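Local coordinates for putative lipoprotein (Parabacteroides distasonis, PDB 4FVS) that is of unknown function but, as a putative exported protein with a fold related to the LolA and LolB lipoprotein carriers, may bind a lipid or similar hydrophobic ligand, at residues Pro106-Ala110 with Phe159-Lys163; Phe6-Gln10 with Gln45-Ala49; Glu74-Ser79 with Thr99-Tyr105; Val15-Tyr21 with Tyr208-Leu214. All coordinates share one frame; numbering follows the deposited sequence.

Contact 1 of 4, residues Pro106-Ala110 with Phe159-Lys163; sequences PNPYA and FDCAK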
loop_
_atom_site.group_PDB
_atom_site.type_symbol
_atom_site.label_atom_id
_atom_site.label_comp_id
_atom_site.label_asym_id
_atom_site.label_seq_id
_atom_site.Cartn_x
_atom_site.Cartn_y
_atom_site.Cartn_z
ATOM N N PRO A 106 -7.569 9.009 -4.712
ATOM C CA PRO A 106 -7.933 10.332 -5.239
ATOM C C PRO A 106 -6.713 11.244 -5.427
ATOM O O PRO A 106 -5.715 11.097 -4.738
ATOM C CB PRO A 106 -8.882 10.891 -4.167
ATOM C CG PRO A 106 -9.359 9.698 -3.406
ATOM C CD PRO A 106 -8.159 8.791 -3.378
ATOM N N ASN A 107 -6.785 12.141 -6.413
ATOM C CA ASN A 107 -5.769 13.120 -6.777
ATOM C C ASN A 107 -6.158 14.485 -6.203
ATOM O O ASN A 107 -7.072 15.138 -6.720
ATOM C CB ASN A 107 -5.618 13.180 -8.306
ATOM C CG ASN A 107 -4.682 14.240 -8.847
ATOM O OD1 ASN A 107 -3.801 14.773 -8.149
ATOM N ND2 ASN A 107 -4.827 14.519 -10.137
ATOM N N PRO A 108 -5.461 14.949 -5.153
ATOM C CA PRO A 108 -5.836 16.234 -4.538
ATOM C C PRO A 108 -5.320 17.452 -5.293
ATOM O O PRO A 108 -5.682 18.592 -4.946
ATOM C CB PRO A 108 -5.191 16.152 -3.171
ATOM C CG PRO A 108 -3.989 15.307 -3.407
ATOM C CD PRO A 108 -4.356 14.297 -4.427
ATOM N N TYR A 109 -4.482 17.222 -6.316
ATOM C CA TYR A 109 -3.876 18.299 -7.110
ATOM C C TYR A 109 -4.722 18.633 -8.334
ATOM O O TYR A 109 -4.535 19.691 -8.929
ATOM C CB TYR A 109 -2.454 17.926 -7.536
ATOM C CG TYR A 109 -1.598 17.462 -6.378
ATOM C CD1 TYR A 109 -1.072 18.373 -5.468
ATOM C CD2 TYR A 109 -1.335 16.105 -6.171
ATOM C CE1 TYR A 109 -0.277 17.955 -4.404
ATOM C CE2 TYR A 109 -0.557 15.675 -5.097
ATOM C CZ TYR A 109 -0.026 16.609 -4.220
ATOM O OH TYR A 109 0.774 16.257 -3.162
ATOM N N ALA A 110 -5.676 17.754 -8.670
ATOM C CA ALA A 110 -6.602 17.874 -9.794
ATOM C C ALA A 110 -7.437 19.120 -9.714
ATOM O O ALA A 110 -7.699 19.648 -8.622
ATOM C CB ALA A 110 -7.526 16.667 -9.835
ATOM N N PHE A 159 9.147 14.629 -1.733
ATOM C CA PHE A 159 7.968 14.403 -2.560
ATOM C C PHE A 159 6.724 15.114 -2.040
ATOM O O PHE A 159 6.494 15.125 -0.822
ATOM C CB PHE A 159 7.660 12.886 -2.619
ATOM C CG PHE A 159 8.830 11.973 -2.920
ATOM C CD1 PHE A 159 9.655 11.510 -1.897
ATOM C CD2 PHE A 159 9.113 11.581 -4.228
ATOM C CE1 PHE A 159 10.758 10.700 -2.180
ATOM C CE2 PHE A 159 10.212 10.756 -4.509
ATOM C CZ PHE A 159 11.024 10.320 -3.482
ATOM N N ASP A 160 5.920 15.700 -2.969
ATOM C CA ASP A 160 4.647 16.329 -2.595
ATOM C C ASP A 160 3.644 15.212 -2.552
ATOM O O ASP A 160 3.458 14.508 -3.544
ATOM C CB ASP A 160 4.231 17.485 -3.533
ATOM C CG ASP A 160 3.242 18.503 -2.947
ATOM O OD1 ASP A 160 3.307 18.774 -1.718
ATOM O OD2 ASP A 160 2.507 19.128 -3.731
ATOM N N CYS A 161 3.099 14.945 -1.367
ATOM C CA CYS A 161 2.201 13.822 -1.144
ATOM C C CYS A 161 0.811 14.252 -0.765
ATOM O O CYS A 161 0.567 15.394 -0.394
ATOM C CB CYS A 161 2.767 12.928 -0.045
ATOM S SG CYS A 161 4.442 12.351 -0.341
ATOM N N ALA A 162 -0.074 13.273 -0.790
ATOM C CA ALA A 162 -1.416 13.269 -0.288
ATOM C C ALA A 162 -1.415 12.358 0.904
ATOM O O ALA A 162 -0.838 11.272 0.828
ATOM C CB ALA A 162 -2.368 12.780 -1.361
ATOM N N LYS A 163 -1.938 12.832 2.032
ATOM C CA LYS A 163 -2.011 12.065 3.269
ATOM C C LYS A 163 -3.441 11.684 3.469
ATOM O O LYS A 163 -4.339 12.536 3.507
ATOM C CB LYS A 163 -1.433 12.842 4.477
ATOM C CG LYS A 163 -1.295 12.012 5.757
ATOM C CD LYS A 163 -1.274 12.889 6.977
ATOM C CE LYS A 163 -1.047 12.063 8.201
ATOM N NZ LYS A 163 -0.557 12.881 9.347
#
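Pro108 and Tyr109 lean from a loop onto the strand containing Asp160, Cys161 and Ala162. The close-packed part is apolar: CG of Pro108 lies 3.6 Å from CB of Ala162, a buried methyl small enough to leave room for the proline ring, while Phe146 and Thr149 of the adjoining strand flank Pro108. The same CG also covers one face of the Tyr109 ring, near its rim. This is a loop folded back over an antiparallel sheet, and it turns here through an Asx turn in which Asn107 OD1 accepts from Tyr109 N (3.1 Å). With CG opposite its own carbonyl carbon (chi1 -51°), Tyr109 sends its hydroxyl across to the strand backbone, where OH comes 2.9 Å from Cys161 O. The looser side lies toward solvent, where the exposed carboxylate of Asp160 crosses the tyrosine ring aslant; it was modelled in two conformers, making its exact contacts doubtful. With only the methyl of an alanine at Tyr109, Pro108 CG is likely to lose the ring face it packs on, and Cys161 O the hydroxyl beside it.

Contact 2 of 4, residues Phe6-Gln10 with Gln45-Ala49; sequences FFFPQ and QEVEA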
loop_
_atom_site.group_PDB
_atom_site.type_symbol
_atom_site.label_atom_id
_atom_site.label_comp_id
_atom_site.label_asym_id
_atom_site.label_seq_id
_atom_site.Cartn_x
_atom_site.Cartn_y
_atom_site.Cartn_z
ATOM N N PHE A 6 -0.948 9.319 -12.153
ATOM C CA PHE A 6 -0.630 7.945 -11.809
ATOM C C PHE A 6 0.155 7.912 -10.494
ATOM O O PHE A 6 1.309 8.335 -10.454
ATOM C CB PHE A 6 0.160 7.313 -12.965
ATOM C CG PHE A 6 -0.047 5.834 -13.140
ATOM C CD1 PHE A 6 -1.099 5.353 -13.900
ATOM C CD2 PHE A 6 0.840 4.918 -12.582
ATOM C CE1 PHE A 6 -1.278 3.981 -14.074
ATOM C CE2 PHE A 6 0.657 3.547 -12.757
ATOM C CZ PHE A 6 -0.399 3.089 -13.500
ATOM N N PHE A 7 -0.475 7.423 -9.410
ATOM C CA PHE A 7 0.172 7.367 -8.103
ATOM C C PHE A 7 0.912 6.026 -7.923
ATOM O O PHE A 7 0.636 5.272 -6.988
ATOM C CB PHE A 7 -0.845 7.613 -6.980
ATOM C CG PHE A 7 -1.422 9.004 -7.038
ATOM C CD1 PHE A 7 -0.660 10.105 -6.669
ATOM C CD2 PHE A 7 -2.718 9.216 -7.494
ATOM C CE1 PHE A 7 -1.186 11.389 -6.734
ATOM C CE2 PHE A 7 -3.240 10.504 -7.564
ATOM C CZ PHE A 7 -2.468 11.584 -7.178
ATOM N N PHE A 8 1.871 5.752 -8.821
ATOM C CA PHE A 8 2.687 4.547 -8.834
ATOM C C PHE A 8 3.749 4.669 -9.914
ATOM O O PHE A 8 3.461 5.336 -10.904
ATOM C CB PHE A 8 1.786 3.332 -9.092
ATOM C CG PHE A 8 2.345 1.977 -8.723
ATOM C CD1 PHE A 8 2.454 1.588 -7.390
ATOM C CD2 PHE A 8 2.705 1.068 -9.708
ATOM C CE1 PHE A 8 2.960 0.340 -7.051
ATOM C CE2 PHE A 8 3.192 -0.191 -9.366
ATOM C CZ PHE A 8 3.309 -0.549 -8.039
ATOM N N PRO A 9 4.962 4.052 -9.801
ATOM C CA PRO A 9 5.948 4.165 -10.891
ATOM C C PRO A 9 5.367 3.630 -12.197
ATOM O O PRO A 9 4.612 2.657 -12.176
ATOM C CB PRO A 9 7.119 3.324 -10.387
ATOM C CG PRO A 9 6.984 3.349 -8.936
ATOM C CD PRO A 9 5.516 3.245 -8.696
ATOM N N GLN A 10 5.653 4.297 -13.314
ATOM C CA GLN A 10 5.063 3.916 -14.589
ATOM C C GLN A 10 6.125 3.763 -15.704
ATOM O O GLN A 10 5.760 3.739 -16.886
ATOM C CB GLN A 10 3.995 4.962 -14.994
ATOM C CG GLN A 10 4.489 6.418 -14.956
ATOM C CD GLN A 10 3.489 7.436 -15.441
ATOM O OE1 GLN A 10 2.340 7.147 -15.784
ATOM N NE2 GLN A 10 3.921 8.676 -15.493
ATOM N N GLN A 45 -3.715 4.142 -18.600
ATOM C CA GLN A 45 -2.506 3.324 -18.523
ATOM C C GLN A 45 -2.658 2.171 -17.547
ATOM O O GLN A 45 -3.365 2.310 -16.561
ATOM C CB GLN A 45 -1.334 4.206 -18.076
ATOM C CG GLN A 45 0.038 3.663 -18.445
ATOM C CD GLN A 45 1.134 4.612 -18.062
ATOM O OE1 GLN A 45 2.043 4.894 -18.856
ATOM N NE2 GLN A 45 1.073 5.133 -16.840
ATOM N N GLU A 46 -1.967 1.050 -17.800
ATOM C CA GLU A 46 -1.936 -0.110 -16.907
ATOM C C GLU A 46 -0.475 -0.466 -16.632
ATOM O O GLU A 46 0.337 -0.453 -17.555
ATOM C CB GLU A 46 -2.716 -1.296 -17.494
ATOM C CG GLU A 46 -3.047 -2.370 -16.468
ATOM C CD GLU A 46 -4.213 -3.298 -16.778
ATOM O OE1 GLU A 46 -4.731 -3.267 -17.920
ATOM O OE2 GLU A 46 -4.619 -4.054 -15.865
ATOM N N VAL A 47 -0.119 -0.699 -15.366
ATOM C CA VAL A 47 1.258 -1.020 -14.965
ATOM C C VAL A 47 1.254 -2.290 -14.114
ATOM O O VAL A 47 0.420 -2.429 -13.217
ATOM C CB VAL A 47 1.945 0.165 -14.221
ATOM C CG1 VAL A 47 3.239 -0.261 -13.533
ATOM C CG2 VAL A 47 2.218 1.324 -15.167
ATOM N N GLU A 48 2.182 -3.214 -14.405
ATOM C CA GLU A 48 2.354 -4.437 -13.637
ATOM C C GLU A 48 3.780 -4.444 -13.048
ATOM O O GLU A 48 4.756 -4.365 -13.790
ATOM C CB GLU A 48 2.065 -5.699 -14.484
ATOM C CG GLU A 48 2.003 -6.955 -13.627
ATOM C CD GLU A 48 1.546 -8.273 -14.201
ATOM O OE1 GLU A 48 0.310 -8.422 -14.273
ATOM O OE2 GLU A 48 2.356 -9.230 -14.224
ATOM N N ALA A 49 3.887 -4.517 -11.725
ATOM C CA ALA A 49 5.168 -4.539 -11.035
ATOM C C ALA A 49 5.349 -5.801 -10.197
ATOM O O ALA A 49 4.370 -6.327 -9.669
ATOM C CB ALA A 49 5.288 -3.323 -10.143
#
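Gln10 and Gln45 meet because their first torsions bring their amides together: CG of Gln10 stands between its backbone N and carbonyl carbon (chi1 51°), CG of Gln45 opposite its backbone N (chi1 -158°), and both chains then run extended. The contact lays the irregular N-terminal segment, bent by an inverse gamma turn at Phe7, across strand 44-54, which is antiparallel to its neighbours. Gln45 NE2 donates to Gln10 OE1 (2.6 Å), close to the plane of its own amide, with the two amides nearly perpendicular. The long, polar glutamines suit this partly exposed border, whereas the aromatic residues fill the buried part. The same NE2 sits over one face of the Phe6 ring, 3.7 Å from CD1, and the amide plane stands at right angles to the ring. On its far rim Phe6 CZ touches Val47 CG2 at 3.6 Å, while Phe75 packs against it edge-to-face. The Gln45 amide would probably lose the ring it rests on, and Val47 CG2 its aromatic neighbour, if Phe6 gave way to an alanine. The two methyls of Val47 part: CG2 lies against Phe6, CG1 between Pro9 O and Phe8 CD2, 4.1 Å from the latter. Ala49, short enough to lie against the rim of Phe8, brings its CB to the edge of that ring, 3.8 Å from Phe8 CE2.

Contact 3 of 4, residues Glu74-Ser79 with Thr99-Tyr105; sequences EFFLDS and TENFINY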
loop_
_atom_site.group_PDB
_atom_site.type_symbol
_atom_site.label_atom_id
_atom_site.label_comp_id
_atom_site.label_asym_id
_atom_site.label_seq_id
_atom_site.Cartn_x
_atom_site.Cartn_y
_atom_site.Cartn_z
ATOM N N GLU A 74 -9.503 8.205 -13.346
ATOM C CA GLU A 74 -9.357 7.759 -11.953
ATOM C C GLU A 74 -8.280 6.704 -11.854
ATOM O O GLU A 74 -8.190 5.831 -12.725
ATOM C CB GLU A 74 -10.694 7.226 -11.399
ATOM C CG GLU A 74 -10.739 7.092 -9.886
ATOM C CD GLU A 74 -12.113 7.026 -9.241
ATOM O OE1 GLU A 74 -13.100 6.698 -9.935
ATOM O OE2 GLU A 74 -12.204 7.328 -8.030
ATOM N N PHE A 75 -7.458 6.792 -10.774
ATOM C CA PHE A 75 -6.332 5.902 -10.514
ATOM C C PHE A 75 -6.693 4.839 -9.467
ATOM O O PHE A 75 -7.179 5.167 -8.379
ATOM C CB PHE A 75 -5.091 6.700 -10.056
ATOM C CG PHE A 75 -3.925 5.810 -9.685
ATOM C CD1 PHE A 75 -3.102 5.265 -10.669
ATOM C CD2 PHE A 75 -3.696 5.453 -8.357
ATOM C CE1 PHE A 75 -2.070 4.389 -10.334
ATOM C CE2 PHE A 75 -2.652 4.586 -8.025
ATOM C CZ PHE A 75 -1.842 4.067 -9.018
ATOM N N PHE A 76 -6.358 3.571 -9.772
ATOM C CA PHE A 76 -6.606 2.417 -8.900
ATOM C C PHE A 76 -5.345 1.585 -8.673
ATOM O O PHE A 76 -4.497 1.466 -9.548
ATOM C CB PHE A 76 -7.700 1.523 -9.495
ATOM C CG PHE A 76 -9.008 2.230 -9.780
ATOM C CD1 PHE A 76 -9.199 2.921 -10.974
ATOM C CD2 PHE A 76 -10.051 2.196 -8.861
ATOM C CE1 PHE A 76 -10.393 3.587 -11.222
ATOM C CE2 PHE A 76 -11.243 2.857 -9.115
ATOM C CZ PHE A 76 -11.407 3.547 -10.294
ATOM N N LEU A 77 -5.253 0.983 -7.503
ATOM C CA LEU A 77 -4.133 0.135 -7.110
ATOM C C LEU A 77 -4.655 -1.051 -6.294
ATOM O O LEU A 77 -5.615 -0.872 -5.536
ATOM C CB LEU A 77 -3.155 0.994 -6.288
ATOM C CG LEU A 77 -1.855 0.367 -5.772
ATOM C CD1 LEU A 77 -0.940 -0.076 -6.920
ATOM C CD2 LEU A 77 -1.122 1.348 -4.903
ATOM N N ASP A 78 -4.032 -2.250 -6.429
ATOM C CA ASP A 78 -4.446 -3.416 -5.644
ATOM C C ASP A 78 -4.314 -3.081 -4.149
ATOM O O ASP A 78 -3.256 -2.600 -3.706
ATOM C CB ASP A 78 -3.642 -4.681 -6.022
ATOM C CG ASP A 78 -4.371 -6.006 -5.774
ATOM O OD1 ASP A 78 -5.172 -6.080 -4.802
ATOM O OD2 ASP A 78 -4.104 -6.979 -6.520
ATOM N N SER A 79 -5.416 -3.300 -3.385
ATOM C CA SER A 79 -5.534 -2.992 -1.953
ATOM C C SER A 79 -4.498 -3.704 -1.060
ATOM O O SER A 79 -4.340 -3.270 0.077
ATOM C CB SER A 79 -6.937 -3.284 -1.426
ATOM O OG SER A 79 -7.394 -4.590 -1.721
ATOM N N THR A 99 -6.452 -11.679 -1.364
ATOM C CA THR A 99 -7.489 -11.585 -2.397
ATOM C C THR A 99 -7.359 -10.244 -3.110
ATOM O O THR A 99 -6.974 -9.234 -2.506
ATOM C CB THR A 99 -8.880 -11.779 -1.795
ATOM O OG1 THR A 99 -9.048 -10.877 -0.709
ATOM C CG2 THR A 99 -9.121 -13.185 -1.302
ATOM N N GLU A 100 -7.656 -10.251 -4.407
ATOM C CA GLU A 100 -7.598 -9.080 -5.263
ATOM C C GLU A 100 -8.778 -8.167 -4.982
ATOM O O GLU A 100 -9.916 -8.620 -4.952
ATOM C CB GLU A 100 -7.579 -9.504 -6.742
ATOM C CG GLU A 100 -7.594 -8.348 -7.729
ATOM C CD GLU A 100 -8.237 -8.689 -9.057
ATOM O OE1 GLU A 100 -7.494 -9.137 -9.961
ATOM O OE2 GLU A 100 -9.473 -8.510 -9.196
ATOM N N ASN A 101 -8.489 -6.889 -4.740
ATOM C CA ASN A 101 -9.479 -5.825 -4.551
ATOM C C ASN A 101 -8.792 -4.523 -4.927
ATOM O O ASN A 101 -7.813 -4.151 -4.290
ATOM C CB ASN A 101 -10.088 -5.806 -3.119
ATOM C CG ASN A 101 -11.413 -5.051 -2.959
ATOM O OD1 ASN A 101 -11.726 -4.108 -3.682
ATOM N ND2 ASN A 101 -12.228 -5.438 -1.985
ATOM N N PHE A 102 -9.213 -3.905 -6.038
ATOM C CA PHE A 102 -8.629 -2.643 -6.506
ATOM C C PHE A 102 -9.380 -1.483 -5.903
ATOM O O PHE A 102 -10.605 -1.427 -5.986
ATOM C CB PHE A 102 -8.635 -2.568 -8.029
ATOM C CG PHE A 102 -7.614 -3.473 -8.701
ATOM C CD1 PHE A 102 -6.281 -3.092 -8.805
ATOM C CD2 PHE A 102 -7.993 -4.680 -9.269
ATOM C CE1 PHE A 102 -5.353 -3.909 -9.455
ATOM C CE2 PHE A 102 -7.061 -5.491 -9.922
ATOM C CZ PHE A 102 -5.754 -5.101 -10.012
ATOM N N ILE A 103 -8.656 -0.576 -5.262
ATOM C CA ILE A 103 -9.232 0.617 -4.641
ATOM C C ILE A 103 -8.653 1.885 -5.279
ATOM O O ILE A 103 -7.492 1.899 -5.690
ATOM C CB ILE A 103 -9.030 0.615 -3.113
ATOM C CG1 ILE A 103 -7.523 0.465 -2.734
ATOM C CG2 ILE A 103 -9.916 -0.471 -2.473
ATOM C CD1 ILE A 103 -7.134 0.740 -1.240
ATOM N N ASN A 104 -9.466 2.945 -5.359
ATOM C CA ASN A 104 -9.036 4.220 -5.929
ATOM C C ASN A 104 -8.156 4.997 -4.963
ATOM O O ASN A 104 -8.251 4.819 -3.737
ATOM C CB ASN A 104 -10.225 5.088 -6.321
ATOM C CG ASN A 104 -11.001 5.680 -5.164
ATOM O OD1 ASN A 104 -11.220 5.055 -4.139
ATOM N ND2 ASN A 104 -11.454 6.902 -5.306
ATOM N N TYR A 105 -7.318 5.887 -5.541
ATOM C CA TYR A 105 -6.474 6.824 -4.844
ATOM C C TYR A 105 -6.786 8.189 -5.433
ATOM O O TYR A 105 -6.419 8.480 -6.573
ATOM C CB TYR A 105 -4.981 6.433 -4.914
ATOM C CG TYR A 105 -4.627 5.325 -3.946
ATOM C CD1 TYR A 105 -4.890 3.990 -4.253
ATOM C CD2 TYR A 105 -4.065 5.608 -2.708
ATOM C CE1 TYR A 105 -4.604 2.965 -3.352
ATOM C CE2 TYR A 105 -3.777 4.591 -1.792
ATOM C CZ TYR A 105 -4.050 3.270 -2.120
ATOM O OH TYR A 105 -3.744 2.257 -1.243
#
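Two short antiparallel strands, 74-78 and 102-104, form a ladder at the margin of the chain's sheet system, the second being an outermost strand. Leu77 and Ile103 make the hydrogen-bonded pair, with Leu77 N to Ile103 O at 3.0 Å and Ile103 N returning to Leu77 O. Tyr105 N continues the ladder to Phe75 O at 2.9 Å. Beyond the other end Ser79 takes over: its N and its OG both donate to Asn101 O, OG at 2.6 Å, so two bonds grip one carbonyl. A serine suits this place because its short hydroxyl, set between backbone N and carbonyl carbon (chi1 52°), curls back onto that oxygen. Asp78 OD1 accepts only weakly from Asn101 N, and its carboxylate carbon lies over one face of the Phe102 ring. At the opposite end Asn104 ND2 donates to Glu74 OE2 at 2.9 Å, and OE2 lies tilted from the Asn104 amide plane; ND2 also donates to Tyr119 O, and OD1 accepts from Asp121 N. The apolar contacts come from Leu77, Ile103 and the aromatic residues. Tyr105 CB meets the edge of the Phe75 ring at CD2 (3.8 Å), and Tyr105 CE1 approaches Leu77 CB. Leu77 and Ile103 point to one face, Phe76, Asp78, Phe102 and Asn104 to the other, the alternation of sides characteristic of an antiparallel beta ladder.

Contact 4 of 4, residues Val15-Tyr21 with Tyr208-Leu214; sequences VWVRKGY and YTVLEEL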
loop_
_atom_site.group_PDB
_atom_site.type_symbol
_atom_site.label_atom_id
_atom_site.label_comp_id
_atom_site.label_asym_id
_atom_site.label_seq_id
_atom_site.Cartn_x
_atom_site.Cartn_y
_atom_site.Cartn_z
ATOM N N VAL A 15 13.125 0.529 -10.431
ATOM C CA VAL A 15 13.234 -0.229 -9.190
ATOM C C VAL A 15 13.100 0.730 -7.998
ATOM O O VAL A 15 13.478 1.899 -8.087
ATOM C CB VAL A 15 14.544 -1.070 -9.102
ATOM C CG1 VAL A 15 14.541 -2.232 -10.085
ATOM C CG2 VAL A 15 15.787 -0.210 -9.279
ATOM N N TRP A 16 12.538 0.239 -6.896
ATOM C CA TRP A 16 12.416 1.012 -5.673
ATOM C C TRP A 16 12.413 0.084 -4.468
ATOM O O TRP A 16 12.210 -1.127 -4.594
ATOM C CB TRP A 16 11.200 1.966 -5.658
ATOM C CG TRP A 16 9.815 1.397 -5.682
ATOM C CD1 TRP A 16 8.910 1.442 -4.664
ATOM C CD2 TRP A 16 9.107 0.907 -6.829
ATOM N NE1 TRP A 16 7.702 0.936 -5.082
ATOM C CE2 TRP A 16 7.788 0.619 -6.414
ATOM C CE3 TRP A 16 9.478 0.606 -8.146
ATOM C CZ2 TRP A 16 6.836 0.060 -7.272
ATOM C CZ3 TRP A 16 8.535 0.040 -8.992
ATOM C CH2 TRP A 16 7.232 -0.227 -8.555
ATOM N N VAL A 17 12.767 0.654 -3.309
ATOM C CA VAL A 17 12.869 -0.045 -2.043
ATOM C C VAL A 17 12.165 0.756 -0.993
ATOM O O VAL A 17 12.462 1.942 -0.813
ATOM C CB VAL A 17 14.337 -0.335 -1.610
ATOM C CG1 VAL A 17 14.376 -1.149 -0.305
ATOM C CG2 VAL A 17 15.112 -1.057 -2.698
ATOM N N ARG A 18 11.236 0.102 -0.296
ATOM C CA ARG A 18 10.523 0.601 0.878
ATOM C C ARG A 18 10.948 -0.272 2.032
ATOM O O ARG A 18 11.003 -1.499 1.855
ATOM C CB ARG A 18 8.992 0.599 0.683
ATOM C CG ARG A 18 8.514 1.757 -0.180
ATOM C CD ARG A 18 7.042 1.708 -0.555
ATOM N NE ARG A 18 6.173 1.689 0.621
ATOM C CZ ARG A 18 5.331 0.699 0.890
ATOM N NH1 ARG A 18 5.215 -0.324 0.057
ATOM N NH2 ARG A 18 4.574 0.742 1.972
ATOM N N LYS A 19 11.268 0.320 3.196
ATOM C CA LYS A 19 11.674 -0.490 4.339
ATOM C C LYS A 19 10.658 -0.323 5.470
ATOM O O LYS A 19 10.148 0.774 5.702
ATOM C CB LYS A 19 13.112 -0.152 4.788
ATOM C CG LYS A 19 14.168 -0.644 3.810
ATOM C CD LYS A 19 15.536 -0.501 4.343
ATOM C CE LYS A 19 16.588 -0.994 3.377
ATOM N NZ LYS A 19 17.972 -0.702 3.871
ATOM N N GLY A 20 10.346 -1.435 6.124
ATOM C CA GLY A 20 9.373 -1.501 7.209
ATOM C C GLY A 20 10.057 -1.559 8.547
ATOM O O GLY A 20 10.930 -2.401 8.752
ATOM N N TYR A 21 9.657 -0.649 9.465
ATOM C CA TYR A 21 10.228 -0.493 10.804
ATOM C C TYR A 21 9.181 -0.600 11.887
ATOM O O TYR A 21 8.012 -0.348 11.623
ATOM C CB TYR A 21 10.879 0.884 10.899
ATOM C CG TYR A 21 11.980 1.132 9.895
ATOM C CD1 TYR A 21 13.299 0.766 10.169
ATOM C CD2 TYR A 21 11.715 1.770 8.685
ATOM C CE1 TYR A 21 14.319 0.988 9.246
ATOM C CE2 TYR A 21 12.731 1.996 7.754
ATOM C CZ TYR A 21 14.033 1.610 8.045
ATOM O OH TYR A 21 15.044 1.838 7.151
ATOM N N TYR A 208 5.891 1.704 10.812
ATOM C CA TYR A 208 5.920 2.693 9.744
ATOM C C TYR A 208 6.801 2.170 8.608
ATOM O O TYR A 208 7.569 1.216 8.804
ATOM C CB TYR A 208 6.376 4.071 10.241
ATOM C CG TYR A 208 7.827 4.157 10.663
ATOM C CD1 TYR A 208 8.220 3.822 11.957
ATOM C CD2 TYR A 208 8.801 4.644 9.790
ATOM C CE1 TYR A 208 9.557 3.907 12.351
ATOM C CE2 TYR A 208 10.141 4.716 10.167
ATOM C CZ TYR A 208 10.511 4.350 11.449
ATOM O OH TYR A 208 11.825 4.435 11.828
ATOM N N THR A 209 6.616 2.724 7.397
ATOM C CA THR A 209 7.434 2.353 6.237
ATOM C C THR A 209 7.889 3.645 5.548
ATOM O O THR A 209 7.192 4.668 5.612
ATOM C CB THR A 209 6.731 1.382 5.255
ATOM O OG1 THR A 209 5.910 2.104 4.349
ATOM C CG2 THR A 209 5.977 0.249 5.937
ATOM N N VAL A 210 9.074 3.603 4.929
ATOM C CA VAL A 210 9.629 4.736 4.204
ATOM C C VAL A 210 10.222 4.251 2.906
ATOM O O VAL A 210 10.777 3.146 2.866
ATOM C CB VAL A 210 10.681 5.590 4.989
ATOM C CG1 VAL A 210 10.039 6.471 6.030
ATOM C CG2 VAL A 210 11.737 4.732 5.633
ATOM N N LEU A 211 10.102 5.097 1.845
ATOM C CA LEU A 211 10.713 4.885 0.545
ATOM C C LEU A 211 12.174 5.288 0.677
ATOM O O LEU A 211 12.477 6.442 0.994
ATOM C CB LEU A 211 9.975 5.688 -0.520
ATOM C CG LEU A 211 10.557 5.636 -1.935
ATOM C CD1 LEU A 211 10.327 4.279 -2.605
ATOM C CD2 LEU A 211 10.009 6.765 -2.766
ATOM N N GLU A 212 13.081 4.329 0.512
ATOM C CA GLU A 212 14.514 4.585 0.715
ATOM C C GLU A 212 15.292 4.747 -0.609
ATOM O O GLU A 212 16.274 5.475 -0.643
ATOM C CB GLU A 212 15.130 3.447 1.531
ATOM C CG GLU A 212 14.429 3.180 2.854
ATOM C CD GLU A 212 15.174 3.550 4.118
ATOM O OE1 GLU A 212 16.414 3.730 4.067
ATOM O OE2 GLU A 212 14.519 3.593 5.182
ATOM N N GLU A 213 14.886 4.044 -1.669
ATOM C CA GLU A 213 15.551 4.079 -2.970
ATOM C C GLU A 213 14.543 4.123 -4.087
ATOM O O GLU A 213 13.481 3.511 -3.978
ATOM C CB GLU A 213 16.435 2.838 -3.154
ATOM C CG GLU A 213 17.687 2.771 -2.304
ATOM C CD GLU A 213 18.931 3.044 -3.100
ATOM O OE1 GLU A 213 19.234 2.273 -4.041
ATOM O OE2 GLU A 213 19.609 4.044 -2.777
ATOM N N LEU A 214 14.891 4.818 -5.183
ATOM C CA LEU A 214 14.075 4.893 -6.396
ATOM C C LEU A 214 14.979 5.290 -7.572
ATOM O O LEU A 214 15.497 6.403 -7.597
ATOM C CB LEU A 214 12.880 5.850 -6.227
ATOM C CG LEU A 214 11.992 6.113 -7.455
ATOM C CD1 LEU A 214 11.202 4.888 -7.865
ATOM C CD2 LEU A 214 11.045 7.233 -7.175
#
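Tyr21 meets both Tyr208 and Glu212 across strands 15-21 and 208-214. Its CB rests over one face of the Tyr208 ring, 3.8 Å from the centroid, in a CH-pi contact, while the two rings, near parallel, are slid apart and barely overlap. Its OH donates to Glu212 OE2 at 2.7 Å, meeting that oxygen from above the carboxylate plane. On the other face Arg18, bent at its third torsion (chi3 59°), reaches NH2 to Thr209 OG1 at 3.0 Å; that hydroxyl is held in turn by Thr196. Thr209 CG2 lies 4.0 Å from Gly20 CA. What places Glu212 is a classic beta bulge: Val17 O accepts from Glu212 N at 2.8 Å and weakly from Glu213 N. On either flank of the bulge, Leu211 CD1 touches the indole of Trp16 at CD1 and Leu214 CD1 lies 3.7 Å from Trp16 CB. The pair joins the chain's first and last strands in antiparallel fashion, with strand 27-41 flanking 15-22 and strand 192-200 flanking 205-214.

Contact 2 links the other three. Its Phe8 packs on Phe75 of contact 3, Phe8 CB lying 3.7 Å from Phe75 CZ, and Phe8 CZ meets Trp16 CZ2 of contact 4 at 3.7 Å. Phe7 of contact 2 touches Asn107 of contact 1, whose loop follows directly on from residues 99-105. Contacts 3 and 4 lie on opposite sides of the chain's centre, their centres about 20 Å apart and their nearest atoms about 8 Å. Contact 1 meets contact 4 through Phe159 and Leu211. The disulfide Cys4-Cys70 ties the N-terminal segment to strand 60-71. The aromatic cluster is consistent with the hydrophobic interior of LolA-like folds, though no ligand site is established.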